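PDB 1L1L: ribonucleoside triphosphate reductase from Lactobacillus leichmannii, which probably reduces ribonucleoside triphosphates to 2'-deoxyribonucleoside triphosphates as an adenosylcobalamin (B12)-dependent, class II, allosterically regulated monomeric enzyme. Local coordinates for residues Y567-I572 with V613-P618; C605-I610 with E699-E704. All blocks are in the same frame, centred on the assembly; numbering follows the deposited sequence.

Contact 1 (Y567-I572 with V613-P618); sequences YGAYLI and VGADNP
Y570 and D616 each carry CG beside their own backbone N (chi1 near -65° in both), and with these torsions the tyrosine ring reaches from the start of its strand to the loop carboxylate. The phenol OH of Y570 donates to OD1 of D616 at 2.8 Å. It meets that oxygen on the syn side but tilted, 32° out of the carboxylate plane. Ring and carboxylate are turned about 43° against each other, with OD1 lying at the ring edge. OD2 lies just as near the OH, at too poor an angle for a bond. The methyl of A615 covers one face of the same ring, a CH-pi contact with CB 4.2 Å from the centroid, shifted toward the hydroxyl end. The same methyl also touches the methyl of A569, CB to CB 4.0 Å. A615 and D616 are the central residues of a type I turn from G614 to N617, closed by N617 N to G614 O, so one turn presents both methyl and carboxylate to the tyrosine. The contact fastens the loop that follows strand 603-611 to the start of strand 570-578, the antiparallel neighbour of 603-611, while V613 and N617 lean on helix 477-485.

Contact 2 (C605-I610 with E699-E704); sequences CVEFPI and EKRSQE
R701 and E607 make the charged part of this contact. NH2 of the arginine donates to OE1 of the glutamate at 2.7 Å, a salt bridge whose N-H...O angle of 146° is noticeably bent. One nitrogen meets one oxygen, on its anti side, with the carboxylate and guanidinium planes 52° apart: a one-pronged bridge and not the flat, two-pronged pairing. Bends at chi2 and chi3 of the arginine bring the guanidinium beside E607, at the end of a glutamate chain that is extended beyond CG. A longer ion pair, R701 NE to E704 OE2 at 3.8 Å, extends the network along the helix, and E704 is also bridged to R593 on the neighbouring strand.

Water adds a second link. One molecule donates to the backbone O of E607 and accepts from R701 NH2 at 2.9 Å, lying in the guanidinium plane; the same nitrogen therefore serves both the side chain and the main chain of E607.

The apolar part belongs to P609. Its ring comes up to the base of R701, CG to CB 3.6 Å, the two side chains crossing at about a right angle. CB of S702 lies 4.4 Å from CB of the proline, while its hydroxyl bonds back to Y698 O in the preceding turn.

Strand and helix axes pass 8.1 Å apart at 125°. This is helix-on-sheet packing: helix 695-704 lies across one face of a four-stranded antiparallel sheet, and F608 and I610 point away from it, toward the other face.

Contacts 1 and 2 lie about 14 Å apart, centre to centre, and share the antiparallel pair of strands 570-578 and 603-611. A probable backbone hydrogen bond, L571 O to I610 N at 2.9 Å, ties segment 567-572 to segment 605-610. I572 is the side-chain link: its CD1 lies 3.4 Å from NH1 of R701, and its CG2 packs 3.7 Å from CB of E607, so it sits against both partners of the salt bridge. Along the chain the segments of the two contacts alternate. Both are structural packing well away from the centre of the chain, on the same side of it.

Contact 1 (Y567-I572 with V613-P618)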
ATOM      1  N   TYR A 567      -6.018  15.158 -13.404  1.00 31.68           N
ATOM      2  CA  TYR A 567      -6.792  14.628 -14.510  1.00 32.87           C
ATOM      3  C   TYR A 567      -7.302  15.781 -15.373  1.00 32.63           C
ATOM      4  O   TYR A 567      -7.443  15.635 -16.585  1.00 31.39           O
ATOM      5  CB  TYR A 567      -7.961  13.788 -13.989  1.00 34.83           C
ATOM      6  CG  TYR A 567      -8.830  13.228 -15.086  1.00 37.39           C
ATOM      7  CD1 TYR A 567      -9.939  13.932 -15.554  1.00 38.97           C
ATOM      8  CD2 TYR A 567      -8.522  12.008 -15.687  1.00 39.05           C
ATOM      9  CE1 TYR A 567     -10.717  13.438 -16.593  1.00 39.92           C
ATOM     10  CE2 TYR A 567      -9.292  11.508 -16.724  1.00 40.47           C
ATOM     11  CZ  TYR A 567     -10.388  12.226 -17.171  1.00 40.89           C
ATOM     12  OH  TYR A 567     -11.159  11.726 -18.193  1.00 42.79           O
ATOM     13  N   GLY A 568      -7.564  16.927 -14.741  1.00 32.84           N
ATOM     14  CA  GLY A 568      -8.054  18.099 -15.463  1.00 33.67           C
ATOM     15  C   GLY A 568      -8.048  19.368 -14.618  1.00 34.36           C
ATOM     16  O   GLY A 568      -8.078  19.295 -13.395  1.00 34.06           O
ATOM     17  N   ALA A 569      -8.020  20.530 -15.265  1.00 34.48           N
ATOM     18  CA  ALA A 569      -7.999  21.824 -14.564  1.00 33.97           C
ATOM     19  C   ALA A 569      -9.275  22.068 -13.761  1.00 33.90           C
ATOM     20  O   ALA A 569      -9.231  22.427 -12.583  1.00 33.62           O
ATOM     21  CB  ALA A 569      -7.809  22.947 -15.571  1.00 33.73           C
ATOM     22  N   TYR A 570     -10.409  21.882 -14.421  1.00 33.85           N
ATOM     23  CA  TYR A 570     -11.712  22.055 -13.800  1.00 34.40           C
ATOM     24  C   TYR A 570     -12.473  20.763 -14.062  1.00 33.76           C
ATOM     25  O   TYR A 570     -12.605  20.334 -15.208  1.00 34.42           O
ATOM     26  CB  TYR A 570     -12.445  23.234 -14.435  1.00 35.66           C
ATOM     27  CG  TYR A 570     -11.770  24.561 -14.203  1.00 37.46           C
ATOM     28  CD1 TYR A 570     -11.863  25.206 -12.969  1.00 37.63           C
ATOM     29  CD2 TYR A 570     -11.018  25.167 -15.209  1.00 37.76           C
ATOM     30  CE1 TYR A 570     -11.228  26.421 -12.744  1.00 38.31           C
ATOM     31  CE2 TYR A 570     -10.375  26.382 -14.992  1.00 38.24           C
ATOM     32  CZ  TYR A 570     -10.485  27.002 -13.757  1.00 38.50           C
ATOM     33  OH  TYR A 570      -9.844  28.204 -13.534  1.00 40.28           O
ATOM     34  N   LEU A 571     -12.977  20.148 -13.004  1.00 33.35           N
ATOM     35  CA  LEU A 571     -13.687  18.890 -13.161  1.00 33.27           C
ATOM     36  C   LEU A 571     -14.864  18.738 -12.218  1.00 32.78           C
ATOM     37  O   LEU A 571     -14.971  19.435 -11.211  1.00 32.24           O
ATOM     38  CB  LEU A 571     -12.745  17.719 -12.867  1.00 33.79           C
ATOM     39  CG  LEU A 571     -11.423  17.502 -13.598  1.00 35.69           C
ATOM     40  CD1 LEU A 571     -10.543  16.602 -12.747  1.00 35.97           C
ATOM     41  CD2 LEU A 571     -11.672  16.882 -14.959  1.00 36.00           C
ATOM     42  N   ILE A 572     -15.740  17.804 -12.563  1.00 31.47           N
ATOM     43  CA  ILE A 572     -16.849  17.443 -11.703  1.00 31.29           C
ATOM     44  C   ILE A 572     -16.397  16.064 -11.244  1.00 31.43           C
ATOM     45  O   ILE A 572     -16.308  15.137 -12.058  1.00 31.72           O
ATOM     46  CB  ILE A 572     -18.181  17.259 -12.455  1.00 31.22           C
ATOM     47  CG1 ILE A 572     -18.751  18.607 -12.895  1.00 31.59           C
ATOM     48  CG2 ILE A 572     -19.170  16.524 -11.554  1.00 30.74           C
ATOM     49  CD1 ILE A 572     -19.013  19.579 -11.765  1.00 33.11           C
ATOM     50  N   VAL A 613      -5.050  23.369  -8.539  1.00 36.73           N
ATOM     51  CA  VAL A 613      -4.111  24.456  -8.322  1.00 36.56           C
ATOM     52  C   VAL A 613      -3.477  24.802  -9.660  1.00 36.86           C
ATOM     53  O   VAL A 613      -3.194  23.915 -10.473  1.00 37.73           O
ATOM     54  CB  VAL A 613      -3.001  24.034  -7.349  1.00 36.72           C
ATOM     55  CG1 VAL A 613      -1.975  25.137  -7.209  1.00 36.69           C
ATOM     56  CG2 VAL A 613      -3.605  23.698  -6.000  1.00 36.49           C
ATOM     57  N   GLY A 614      -3.273  26.092  -9.899  1.00 36.18           N
ATOM     58  CA  GLY A 614      -2.662  26.519 -11.142  1.00 36.13           C
ATOM     59  C   GLY A 614      -3.500  26.226 -12.367  1.00 36.22           C
ATOM     60  O   GLY A 614      -2.986  26.210 -13.486  1.00 36.34           O
ATOM     61  N   ALA A 615      -4.793  26.008 -12.155  1.00 36.69           N
ATOM     62  CA  ALA A 615      -5.718  25.704 -13.239  1.00 37.39           C
ATOM     63  C   ALA A 615      -5.630  26.687 -14.406  1.00 38.91           C
ATOM     64  O   ALA A 615      -5.763  26.295 -15.570  1.00 39.23           O
ATOM     65  CB  ALA A 615      -7.147  25.665 -12.698  1.00 37.32           C
ATOM     66  N   ASP A 616      -5.395  27.960 -14.096  1.00 40.00           N
ATOM     67  CA  ASP A 616      -5.318  28.989 -15.128  1.00 41.30           C
ATOM     68  C   ASP A 616      -3.904  29.363 -15.552  1.00 41.41           C
ATOM     69  O   ASP A 616      -3.694  30.395 -16.190  1.00 40.71           O
ATOM     70  CB  ASP A 616      -6.064  30.244 -14.667  1.00 42.50           C
ATOM     71  CG  ASP A 616      -7.537  29.987 -14.456  1.00 43.73           C
ATOM     72  OD1 ASP A 616      -8.168  29.411 -15.370  1.00 43.64           O
ATOM     73  OD2 ASP A 616      -8.062  30.358 -13.383  1.00 45.11           O
ATOM     74  N   ASN A 617      -2.934  28.529 -15.195  1.00 41.76           N
ATOM     75  CA  ASN A 617      -1.554  28.782 -15.573  1.00 41.98           C
ATOM     76  C   ASN A 617      -1.335  28.105 -16.920  1.00 42.44           C
ATOM     77  O   ASN A 617      -1.694  26.942 -17.105  1.00 43.77           O
ATOM     78  CB  ASN A 617      -0.595  28.193 -14.540  1.00 41.63           C
ATOM     79  CG  ASN A 617       0.854  28.499 -14.854  1.00 41.89           C
ATOM     80  OD1 ASN A 617       1.300  28.350 -15.990  1.00 41.78           O
ATOM     81  ND2 ASN A 617       1.602  28.916 -13.843  1.00 41.80           N
ATOM     82  N   PRO A 618      -0.746  28.823 -17.884  1.00 42.04           N
ATOM     83  CA  PRO A 618      -0.513  28.219 -19.199  1.00 42.17           C
ATOM     84  C   PRO A 618       0.441  27.025 -19.116  1.00 41.88           C
ATOM     85  O   PRO A 618       0.546  26.239 -20.059  1.00 42.45           O
ATOM     86  CB  PRO A 618       0.054  29.379 -20.012  1.00 42.32           C
ATOM     87  CG  PRO A 618       0.755  30.209 -18.963  1.00 41.77           C
ATOM     88  CD  PRO A 618      -0.219  30.196 -17.824  1.00 42.22           C
TER

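Contact 2 (C605-I610 with E699-E704)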
ATOM      1  N   CYS A 605     -24.531   8.815  -6.731  1.00 27.10           N
ATOM      2  CA  CYS A 605     -23.353   9.588  -7.081  1.00 27.74           C
ATOM      3  C   CYS A 605     -23.584  11.001  -6.568  1.00 26.97           C
ATOM      4  O   CYS A 605     -24.698  11.518  -6.644  1.00 26.52           O
ATOM      5  CB  CYS A 605     -23.170   9.681  -8.595  1.00 30.40           C
ATOM      6  SG  CYS A 605     -22.381   8.264  -9.385  1.00 34.73           S
ATOM      7  N   VAL A 606     -22.533  11.616  -6.045  1.00 26.32           N
ATOM      8  CA  VAL A 606     -22.629  12.989  -5.587  1.00 24.12           C
ATOM      9  C   VAL A 606     -21.546  13.761  -6.347  1.00 24.07           C
ATOM     10  O   VAL A 606     -20.366  13.371  -6.352  1.00 21.94           O
ATOM     11  CB  VAL A 606     -22.428  13.089  -4.060  1.00 24.97           C
ATOM     12  CG1 VAL A 606     -22.523  14.548  -3.619  1.00 24.44           C
ATOM     13  CG2 VAL A 606     -23.491  12.251  -3.346  1.00 24.34           C
ATOM     14  N   GLU A 607     -21.953  14.849  -7.000  1.00 23.74           N
ATOM     15  CA  GLU A 607     -21.042  15.657  -7.805  1.00 24.62           C
ATOM     16  C   GLU A 607     -20.318  16.779  -7.054  1.00 26.42           C
ATOM     17  O   GLU A 607     -20.952  17.692  -6.493  1.00 26.23           O
ATOM     18  CB  GLU A 607     -21.813  16.226  -8.998  1.00 26.72           C
ATOM     19  CG  GLU A 607     -22.692  15.156  -9.661  1.00 27.97           C
ATOM     20  CD  GLU A 607     -23.315  15.589 -10.969  1.00 32.04           C
ATOM     21  OE1 GLU A 607     -23.147  16.758 -11.373  1.00 31.97           O
ATOM     22  OE2 GLU A 607     -23.981  14.736 -11.606  1.00 34.42           O
ATOM     23  N   PHE A 608     -18.986  16.710  -7.065  1.00 25.50           N
ATOM     24  CA  PHE A 608     -18.152  17.713  -6.389  1.00 26.50           C
ATOM     25  C   PHE A 608     -17.356  18.538  -7.391  1.00 27.57           C
ATOM     26  O   PHE A 608     -16.444  18.024  -8.043  1.00 27.01           O
ATOM     27  CB  PHE A 608     -17.151  17.054  -5.425  1.00 24.72           C
ATOM     28  CG  PHE A 608     -17.784  16.328  -4.268  1.00 24.97           C
ATOM     29  CD1 PHE A 608     -18.397  15.090  -4.448  1.00 25.21           C
ATOM     30  CD2 PHE A 608     -17.767  16.891  -2.984  1.00 23.91           C
ATOM     31  CE1 PHE A 608     -18.989  14.417  -3.367  1.00 24.42           C
ATOM     32  CE2 PHE A 608     -18.354  16.235  -1.904  1.00 24.36           C
ATOM     33  CZ  PHE A 608     -18.966  14.997  -2.090  1.00 25.01           C
ATOM     34  N   PRO A 609     -17.703  19.826  -7.554  1.00 28.27           N
ATOM     35  CA  PRO A 609     -16.956  20.669  -8.496  1.00 30.01           C
ATOM     36  C   PRO A 609     -15.554  20.870  -7.903  1.00 31.37           C
ATOM     37  O   PRO A 609     -15.427  21.133  -6.707  1.00 31.90           O
ATOM     38  CB  PRO A 609     -17.761  21.973  -8.515  1.00 30.14           C
ATOM     39  CG  PRO A 609     -19.168  21.508  -8.186  1.00 30.51           C
ATOM     40  CD  PRO A 609     -18.925  20.503  -7.086  1.00 29.09           C
ATOM     41  N   ILE A 610     -14.508  20.729  -8.715  1.00 32.47           N
ATOM     42  CA  ILE A 610     -13.147  20.893  -8.204  1.00 33.34           C
ATOM     43  C   ILE A 610     -12.204  21.632  -9.137  1.00 34.21           C
ATOM     44  O   ILE A 610     -12.123  21.337 -10.331  1.00 32.69           O
ATOM     45  CB  ILE A 610     -12.489  19.528  -7.866  1.00 34.00           C
ATOM     46  CG1 ILE A 610     -13.266  18.836  -6.748  1.00 33.52           C
ATOM     47  CG2 ILE A 610     -11.034  19.744  -7.446  1.00 33.59           C
ATOM     48  CD1 ILE A 610     -12.679  17.505  -6.316  1.00 35.57           C
ATOM     49  N   GLU A 699     -17.412  27.621 -11.751  1.00 41.49           N
ATOM     50  CA  GLU A 699     -17.853  28.685 -10.865  1.00 42.28           C
ATOM     51  C   GLU A 699     -19.356  28.606 -10.615  1.00 41.99           C
ATOM     52  O   GLU A 699     -19.812  28.765  -9.479  1.00 42.09           O
ATOM     53  CB  GLU A 699     -17.481  30.036 -11.463  1.00 43.09           C
ATOM     54  CG  GLU A 699     -16.047  30.067 -11.950  1.00 44.51           C
ATOM     55  CD  GLU A 699     -15.562  31.460 -12.260  1.00 45.77           C
ATOM     56  OE1 GLU A 699     -16.259  32.180 -13.011  1.00 46.85           O
ATOM     57  OE2 GLU A 699     -14.479  31.835 -11.756  1.00 46.59           O
ATOM     58  N   LYS A 700     -20.125  28.349 -11.671  1.00 41.83           N
ATOM     59  CA  LYS A 700     -21.572  28.241 -11.534  1.00 41.66           C
ATOM     60  C   LYS A 700     -21.933  27.104 -10.577  1.00 40.94           C
ATOM     61  O   LYS A 700     -22.689  27.292  -9.619  1.00 39.91           O
ATOM     62  CB  LYS A 700     -22.227  27.990 -12.897  1.00 42.74           C
ATOM     63  CG  LYS A 700     -22.148  29.163 -13.862  1.00 44.51           C
ATOM     64  CD  LYS A 700     -23.011  28.925 -15.091  1.00 45.83           C
ATOM     65  CE  LYS A 700     -23.005  30.129 -16.021  1.00 47.00           C
ATOM     66  NZ  LYS A 700     -24.046  30.005 -17.087  1.00 48.17           N
ATOM     67  N   ARG A 701     -21.375  25.927 -10.839  1.00 39.48           N
ATOM     68  CA  ARG A 701     -21.628  24.751 -10.016  1.00 38.95           C
ATOM     69  C   ARG A 701     -21.212  24.904  -8.550  1.00 38.68           C
ATOM     70  O   ARG A 701     -21.961  24.536  -7.650  1.00 37.62           O
ATOM     71  CB  ARG A 701     -20.933  23.540 -10.634  1.00 38.73           C
ATOM     72  CG  ARG A 701     -21.535  23.128 -11.961  1.00 38.00           C
ATOM     73  CD  ARG A 701     -22.971  22.692 -11.750  1.00 37.99           C
ATOM     74  NE  ARG A 701     -23.026  21.515 -10.893  1.00 38.18           N
ATOM     75  CZ  ARG A 701     -22.706  20.289 -11.298  1.00 37.58           C
ATOM     76  NH1 ARG A 701     -22.319  20.095 -12.553  1.00 37.01           N
ATOM     77  NH2 ARG A 701     -22.769  19.265 -10.451  1.00 34.89           N
ATOM     78  N   SER A 702     -20.023  25.440  -8.305  1.00 39.01           N
ATOM     79  CA  SER A 702     -19.569  25.612  -6.928  1.00 39.84           C
ATOM     80  C   SER A 702     -20.459  26.601  -6.169  1.00 40.71           C
ATOM     81  O   SER A 702     -20.555  26.551  -4.939  1.00 40.53           O
ATOM     82  CB  SER A 702     -18.108  26.078  -6.904  1.00 39.96           C
ATOM     83  OG  SER A 702     -17.904  27.179  -7.771  1.00 42.33           O
ATOM     84  N   GLN A 703     -21.118  27.496  -6.901  1.00 41.43           N
ATOM     85  CA  GLN A 703     -21.996  28.472  -6.266  1.00 42.53           C
ATOM     86  C   GLN A 703     -23.269  27.806  -5.777  1.00 42.43           C
ATOM     87  O   GLN A 703     -23.972  28.342  -4.927  1.00 42.40           O
ATOM     88  CB  GLN A 703     -22.326  29.600  -7.241  1.00 43.45           C
ATOM     89  CG  GLN A 703     -21.127  30.462  -7.555  1.00 45.91           C
ATOM     90  CD  GLN A 703     -21.397  31.474  -8.643  1.00 47.72           C
ATOM     91  OE1 GLN A 703     -20.517  32.257  -9.002  1.00 49.14           O
ATOM     92  NE2 GLN A 703     -22.615  31.466  -9.176  1.00 48.37           N
ATOM     93  N   GLU A 704     -23.559  26.629  -6.321  1.00 42.64           N
ATOM     94  CA  GLU A 704     -24.743  25.881  -5.927  1.00 42.97           C
ATOM     95  C   GLU A 704     -24.519  25.281  -4.554  1.00 42.46           C
ATOM     96  O   GLU A 704     -25.465  24.950  -3.841  1.00 42.29           O
ATOM     97  CB  GLU A 704     -25.021  24.760  -6.926  1.00 43.63           C
ATOM     98  CG  GLU A 704     -25.660  25.215  -8.223  1.00 44.69           C
ATOM     99  CD  GLU A 704     -25.719  24.106  -9.252  1.00 45.86           C
ATOM    100  OE1 GLU A 704     -26.048  22.959  -8.872  1.00 46.53           O
ATOM    101  OE2 GLU A 704     -25.442  24.385 -10.442  1.00 46.73           O
TER
HETATM  102  O   HOH W   1     -22.909  19.291  -7.570  1.00 29.83           O